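Local coordinates for protein phosphatase YwpJ (Bacillus subtilis, PDB 1NRW) that dephosphorylates phosphorylated five- and six-carbon sugars and nucleoside monophosphates in vitro, and flavin mononucleotide to a lesser extent, with magnesium as cofactor, at residues Trp96-Asn101 / Asn158-Leu163; Lys88-Ile93 / Ile170-Ile175. All coordinates share one frame; numbering follows the deposited sequence.

Contact 1. Residues Trp96-Asn101 / Asn158-Leu163; sequences WLESEN and NSFQEL
A hydrogen-bonded contact joins Glu-98, near the C-terminal end of helix 87-99, to Ser-159 and Phe-160 at the start of the 3-10 turn 160-163. The contact lies at the edge of the cap part of this Cof-family phosphatase, away from the metal site. Glu-98 carries nearly all of it from the helix side. Its CG stands anti to the backbone N (chi1 -174°), and the next torsion is also extended, which carries the carboxylate well out from the helix. There the two oxygens divide the work. Glu-98 OE1 accepts the backbone N-H of Phe-160 at 3.0 Å from N, with an N-H...O angle of 150°. The approach is on the syn side, somewhat out of the carboxylate plane. Glu-98 OE2 uses its syn lone pair for the hydroxyl of Ser-159, with OG 2.7 Å away. Tyr-104 OH on strand 103-108 also hydrogen-bonds OE1, so three bonds grip the carboxylate and limit its rotation. The carboxylate meets the Phe-160 ring at its edge, with Glu-98 OE2 3.3 Å from Phe-160 CD2, and the two planes are 66° apart. With an alanine here, the Phe-160 N-H, the Ser-159 hydroxyl and Tyr-104 OH would probably lose their common partner, and the turn would be tied less firmly to the helix. Within the turn segment, Glu-162 OE2 turns back to accept Ser-159 N at 3.0 Å. Just past Glu-98, the helix ends in a Schellman motif, with Asn-101 as its C-prime residue. The buried Phe-160 ring packs on Leu-94 and Ser-95 of helix 87-99 and on Tyr-104, so the turn sits against both this helix and strand 103-108.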
# COMPACT_ATOMS: atom_id res chain seq x y z
N TRP A 96 -21.45 -2.19 7.40
CA TRP A 96 -21.00 -3.00 8.53
C TRP A 96 -19.90 -2.31 9.34
O TRP A 96 -19.98 -2.23 10.57
CB TRP A 96 -20.49 -4.36 8.04
CG TRP A 96 -20.16 -5.30 9.17
CD1 TRP A 96 -21.04 -5.97 9.97
CD2 TRP A 96 -18.85 -5.61 9.67
NE1 TRP A 96 -20.36 -6.68 10.93
CE2 TRP A 96 -19.01 -6.48 10.77
CE3 TRP A 96 -17.55 -5.24 9.29
CZ2 TRP A 96 -17.93 -6.98 11.50
CZ3 TRP A 96 -16.47 -5.74 10.02
CH2 TRP A 96 -16.67 -6.60 11.11
N LEU A 97 -18.88 -1.80 8.65
CA LEU A 97 -17.78 -1.13 9.34
C LEU A 97 -18.27 0.06 10.16
O LEU A 97 -17.85 0.25 11.30
CB LEU A 97 -16.73 -0.65 8.33
CG LEU A 97 -15.92 -1.74 7.63
CD1 LEU A 97 -15.04 -1.12 6.55
CD2 LEU A 97 -15.07 -2.48 8.66
N GLU A 98 -19.15 0.86 9.58
CA GLU A 98 -19.66 2.04 10.27
C GLU A 98 -20.56 1.66 11.44
O GLU A 98 -20.45 2.23 12.52
CB GLU A 98 -20.40 2.94 9.28
CG GLU A 98 -20.85 4.27 9.87
CD GLU A 98 -21.36 5.22 8.80
OE1 GLU A 98 -20.54 5.74 8.03
OE2 GLU A 98 -22.59 5.44 8.74
N SER A 99 -21.45 0.70 11.23
CA SER A 99 -22.36 0.28 12.29
C SER A 99 -21.63 -0.39 13.45
O SER A 99 -22.08 -0.34 14.59
CB SER A 99 -23.43 -0.67 11.74
OG SER A 99 -22.88 -1.93 11.39
N GLU A 100 -20.48 -1.00 13.15
CA GLU A 100 -19.70 -1.69 14.17
C GLU A 100 -18.60 -0.84 14.80
O GLU A 100 -17.73 -1.36 15.50
CB GLU A 100 -19.10 -2.98 13.60
CG GLU A 100 -20.09 -4.12 13.48
CD GLU A 100 -20.76 -4.45 14.80
OE1 GLU A 100 -20.05 -4.53 15.82
OE2 GLU A 100 -22.00 -4.63 14.82
N ASN A 101 -18.62 0.45 14.53
CA ASN A 101 -17.66 1.38 15.11
C ASN A 101 -16.19 1.22 14.73
O ASN A 101 -15.30 1.44 15.55
CB ASN A 101 -17.81 1.35 16.64
CG ASN A 101 -19.24 1.56 17.07
OD1 ASN A 101 -19.85 2.58 16.75
ND2 ASN A 101 -19.79 0.59 17.80
N ASN A 158 -20.35 12.37 6.62
CA ASN A 158 -21.04 12.11 7.88
C ASN A 158 -21.36 10.63 7.98
O ASN A 158 -21.33 10.05 9.07
CB ASN A 158 -22.33 12.93 7.95
CG ASN A 158 -22.09 14.42 7.85
OD1 ASN A 158 -21.44 15.01 8.71
ND2 ASN A 158 -22.62 15.04 6.80
N SER A 159 -21.66 10.02 6.84
CA SER A 159 -21.99 8.60 6.77
C SER A 159 -21.62 8.04 5.40
O SER A 159 -21.62 8.77 4.41
CB SER A 159 -23.48 8.39 7.02
OG SER A 159 -23.82 7.01 6.92
N PHE A 160 -21.31 6.75 5.36
CA PHE A 160 -20.94 6.07 4.12
C PHE A 160 -22.08 6.22 3.12
O PHE A 160 -21.89 6.12 1.91
CB PHE A 160 -20.68 4.59 4.38
CG PHE A 160 -21.94 3.79 4.62
CD1 PHE A 160 -22.53 3.08 3.59
CD2 PHE A 160 -22.55 3.79 5.87
CE1 PHE A 160 -23.72 2.37 3.79
CE2 PHE A 160 -23.74 3.09 6.09
CZ PHE A 160 -24.33 2.38 5.04
N GLN A 161 -23.28 6.45 3.65
CA GLN A 161 -24.48 6.60 2.84
C GLN A 161 -24.28 7.65 1.75
O GLN A 161 -24.78 7.50 0.63
CB GLN A 161 -25.65 7.01 3.73
CG GLN A 161 -27.00 6.60 3.21
CD GLN A 161 -27.36 5.19 3.63
OE1 GLN A 161 -27.48 4.90 4.82
NE2 GLN A 161 -27.54 4.31 2.65
N GLU A 162 -23.56 8.72 2.08
CA GLU A 162 -23.30 9.81 1.15
C GLU A 162 -22.57 9.38 -0.11
O GLU A 162 -22.61 10.09 -1.12
CB GLU A 162 -22.49 10.90 1.85
CG GLU A 162 -23.22 11.58 2.98
CD GLU A 162 -22.31 12.47 3.79
OE1 GLU A 162 -21.62 13.32 3.19
OE2 GLU A 162 -22.27 12.31 5.02
N LEU A 163 -21.91 8.23 -0.06
CA LEU A 163 -21.17 7.77 -1.23
C LEU A 163 -22.05 7.02 -2.22
O LEU A 163 -21.59 6.60 -3.29
CB LEU A 163 -20.01 6.87 -0.78
CG LEU A 163 -19.02 7.50 0.20
CD1 LEU A 163 -17.92 6.50 0.54
CD2 LEU A 163 -18.42 8.77 -0.41

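Contact 2. Residues Lys88-Ile93 / Ile170-Ile175; sequences KRAYDI and IDFYNI
Phe-172 and Ile-175 share a first torsion near -60° (chi1 -62° in each), which sets CG of the phenylalanine and CG1 of the isoleucine anti to their own carbonyl carbons. From there both side chains reach the helix 87-99. On Ile-93 the methyl CG2 is the branch that stands anti to the backbone N, and it is the one that meets the strand. Two apolar touches make up the contact. Ala-90 CB sits over one face of the Phe-172 ring, 4.1 Å from its centroid and 27° off the ring normal, a CH-pi contact. The methyl is displaced toward the CG-CD2 side; Phe-172 CD2 is 3.8 Å from Ala-90 CB. Farther along, Ile-93 CG2 meets Ile-175 CD1 at 4.0 Å, methyl against methyl, as the two chains cross at a slant. The small alanine is consistent with a close approach of the backbones; the CA atoms of Ala-90 and Phe-172 are 7.1 Å apart. All four side chains are buried, and no hydrogen bond joins the segments. This is helix-on-sheet packing in the hydrophobic core of the alpha/beta cap. Between Phe-172 and Ile-175, Tyr-173 and Asn-174 form a classic beta bulge opposite Phe-107. Phe-172 also meets the Phe-164 ring and Val-106 of strand 103-108. Ile-175 packs on Leu-94 and Leu-97, while Ile-93 touches Leu-198, so helix 87-99 lies against one face of the six-stranded sheet.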
# COMPACT_ATOMS: atom_id res chain seq x y z
N LYS A 88 -22.62 -2.93 -4.62
CA LYS A 88 -23.47 -3.51 -3.59
C LYS A 88 -22.63 -4.14 -2.49
O LYS A 88 -22.99 -4.09 -1.31
CB LYS A 88 -24.42 -4.55 -4.20
CG LYS A 88 -25.56 -3.91 -4.96
CD LYS A 88 -26.55 -4.94 -5.48
CE LYS A 88 -27.80 -4.25 -6.02
NZ LYS A 88 -27.45 -3.22 -7.04
N ARG A 89 -21.49 -4.72 -2.87
CA ARG A 89 -20.60 -5.32 -1.90
C ARG A 89 -19.93 -4.20 -1.09
O ARG A 89 -19.73 -4.33 0.11
CB ARG A 89 -19.53 -6.17 -2.60
CG ARG A 89 -18.40 -6.63 -1.70
CD ARG A 89 -18.90 -7.42 -0.51
NE ARG A 89 -18.65 -8.85 -0.64
CZ ARG A 89 -18.89 -9.75 0.31
NH1 ARG A 89 -19.40 -9.36 1.47
NH2 ARG A 89 -18.61 -11.03 0.11
N ALA A 90 -19.61 -3.09 -1.75
CA ALA A 90 -18.99 -1.96 -1.07
C ALA A 90 -19.98 -1.39 -0.06
O ALA A 90 -19.60 -1.05 1.07
CB ALA A 90 -18.59 -0.88 -2.09
N TYR A 91 -21.24 -1.30 -0.46
CA TYR A 91 -22.27 -0.78 0.43
C TYR A 91 -22.35 -1.66 1.67
O TYR A 91 -22.41 -1.18 2.80
CB TYR A 91 -23.63 -0.78 -0.27
CG TYR A 91 -24.72 -0.10 0.53
CD1 TYR A 91 -24.96 1.27 0.40
CD2 TYR A 91 -25.50 -0.82 1.44
CE1 TYR A 91 -25.95 1.91 1.15
CE2 TYR A 91 -26.49 -0.19 2.19
CZ TYR A 91 -26.71 1.17 2.04
OH TYR A 91 -27.69 1.80 2.79
N ASP A 92 -22.34 -2.97 1.44
CA ASP A 92 -22.42 -3.96 2.50
C ASP A 92 -21.26 -3.80 3.49
O ASP A 92 -21.46 -3.76 4.70
CB ASP A 92 -22.38 -5.35 1.88
CG ASP A 92 -23.05 -6.39 2.75
OD1 ASP A 92 -22.61 -6.57 3.91
OD2 ASP A 92 -24.01 -7.04 2.27
N ILE A 93 -20.05 -3.72 2.95
CA ILE A 93 -18.85 -3.57 3.78
C ILE A 93 -18.85 -2.29 4.60
O ILE A 93 -18.61 -2.32 5.81
CB ILE A 93 -17.58 -3.59 2.90
CG1 ILE A 93 -17.46 -4.94 2.19
CG2 ILE A 93 -16.35 -3.32 3.75
CD1 ILE A 93 -16.37 -4.99 1.14
N ILE A 170 -18.54 7.37 -8.87
CA ILE A 170 -17.62 7.12 -7.76
C ILE A 170 -17.26 5.64 -7.71
O ILE A 170 -18.11 4.79 -7.47
CB ILE A 170 -18.24 7.54 -6.40
CG1 ILE A 170 -17.27 7.19 -5.26
CG2 ILE A 170 -19.58 6.86 -6.21
CD1 ILE A 170 -17.77 7.58 -3.88
N ASP A 171 -15.98 5.35 -7.95
CA ASP A 171 -15.51 3.98 -7.94
C ASP A 171 -14.83 3.67 -6.61
O ASP A 171 -14.13 4.51 -6.05
CB ASP A 171 -14.52 3.75 -9.09
CG ASP A 171 -15.16 3.92 -10.45
OD1 ASP A 171 -16.14 3.20 -10.75
OD2 ASP A 171 -14.68 4.77 -11.23
N PHE A 172 -15.06 2.46 -6.12
CA PHE A 172 -14.49 2.00 -4.86
C PHE A 172 -13.32 1.07 -5.17
O PHE A 172 -13.51 0.02 -5.78
CB PHE A 172 -15.56 1.27 -4.05
CG PHE A 172 -16.73 2.13 -3.68
CD1 PHE A 172 -16.62 3.07 -2.66
CD2 PHE A 172 -17.94 2.03 -4.37
CE1 PHE A 172 -17.70 3.91 -2.34
CE2 PHE A 172 -19.02 2.86 -4.06
CZ PHE A 172 -18.90 3.80 -3.04
N TYR A 173 -12.12 1.46 -4.76
CA TYR A 173 -10.93 0.66 -5.04
C TYR A 173 -10.41 -0.16 -3.86
O TYR A 173 -10.06 -1.32 -4.02
CB TYR A 173 -9.79 1.55 -5.53
CG TYR A 173 -10.12 2.36 -6.77
CD1 TYR A 173 -10.70 1.76 -7.89
CD2 TYR A 173 -9.83 3.72 -6.82
CE1 TYR A 173 -10.98 2.50 -9.03
CE2 TYR A 173 -10.11 4.47 -7.96
CZ TYR A 173 -10.69 3.86 -9.06
OH TYR A 173 -10.96 4.60 -10.18
N ASN A 174 -10.34 0.46 -2.69
CA ASN A 174 -9.81 -0.22 -1.52
C ASN A 174 -10.48 0.39 -0.30
O ASN A 174 -10.74 1.59 -0.26
CB ASN A 174 -8.28 0.00 -1.48
CG ASN A 174 -7.57 -0.89 -0.46
OD1 ASN A 174 -7.98 -2.01 -0.19
ND2 ASN A 174 -6.46 -0.38 0.08
N ILE A 175 -10.79 -0.46 0.68
CA ILE A 175 -11.42 -0.01 1.91
C ILE A 175 -10.56 -0.45 3.08
O ILE A 175 -10.31 -1.65 3.26
CB ILE A 175 -12.84 -0.60 2.08
CG1 ILE A 175 -13.73 -0.13 0.92
CG2 ILE A 175 -13.44 -0.15 3.41
CD1 ILE A 175 -15.11 -0.80 0.89

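After the first strands and helices of the core sheet, the chain enters helix 87-99, which supplies one side of both contacts. Its earlier part, 88-93, is met later in the chain, by strand 172-178; its end, 96-101, is met sooner, by 158-163. Contact 1 therefore closes the shorter loop, which holds strands 103-108 and 112-114, two helices and strand 154-156. Contact 2 closes a longer loop that encloses contact 1 whole. Their centres are 11 Å apart and they touch. Gln-161 NE2 probably hydrogen-bonds Tyr-91 OH, the Phe-160 and Tyr-91 rings meet edge-to-face, and Leu-97 CD1 packs on Ile-175 CG2. Together they tie one helix to the sheet and to the connection leading into its strand 172-178.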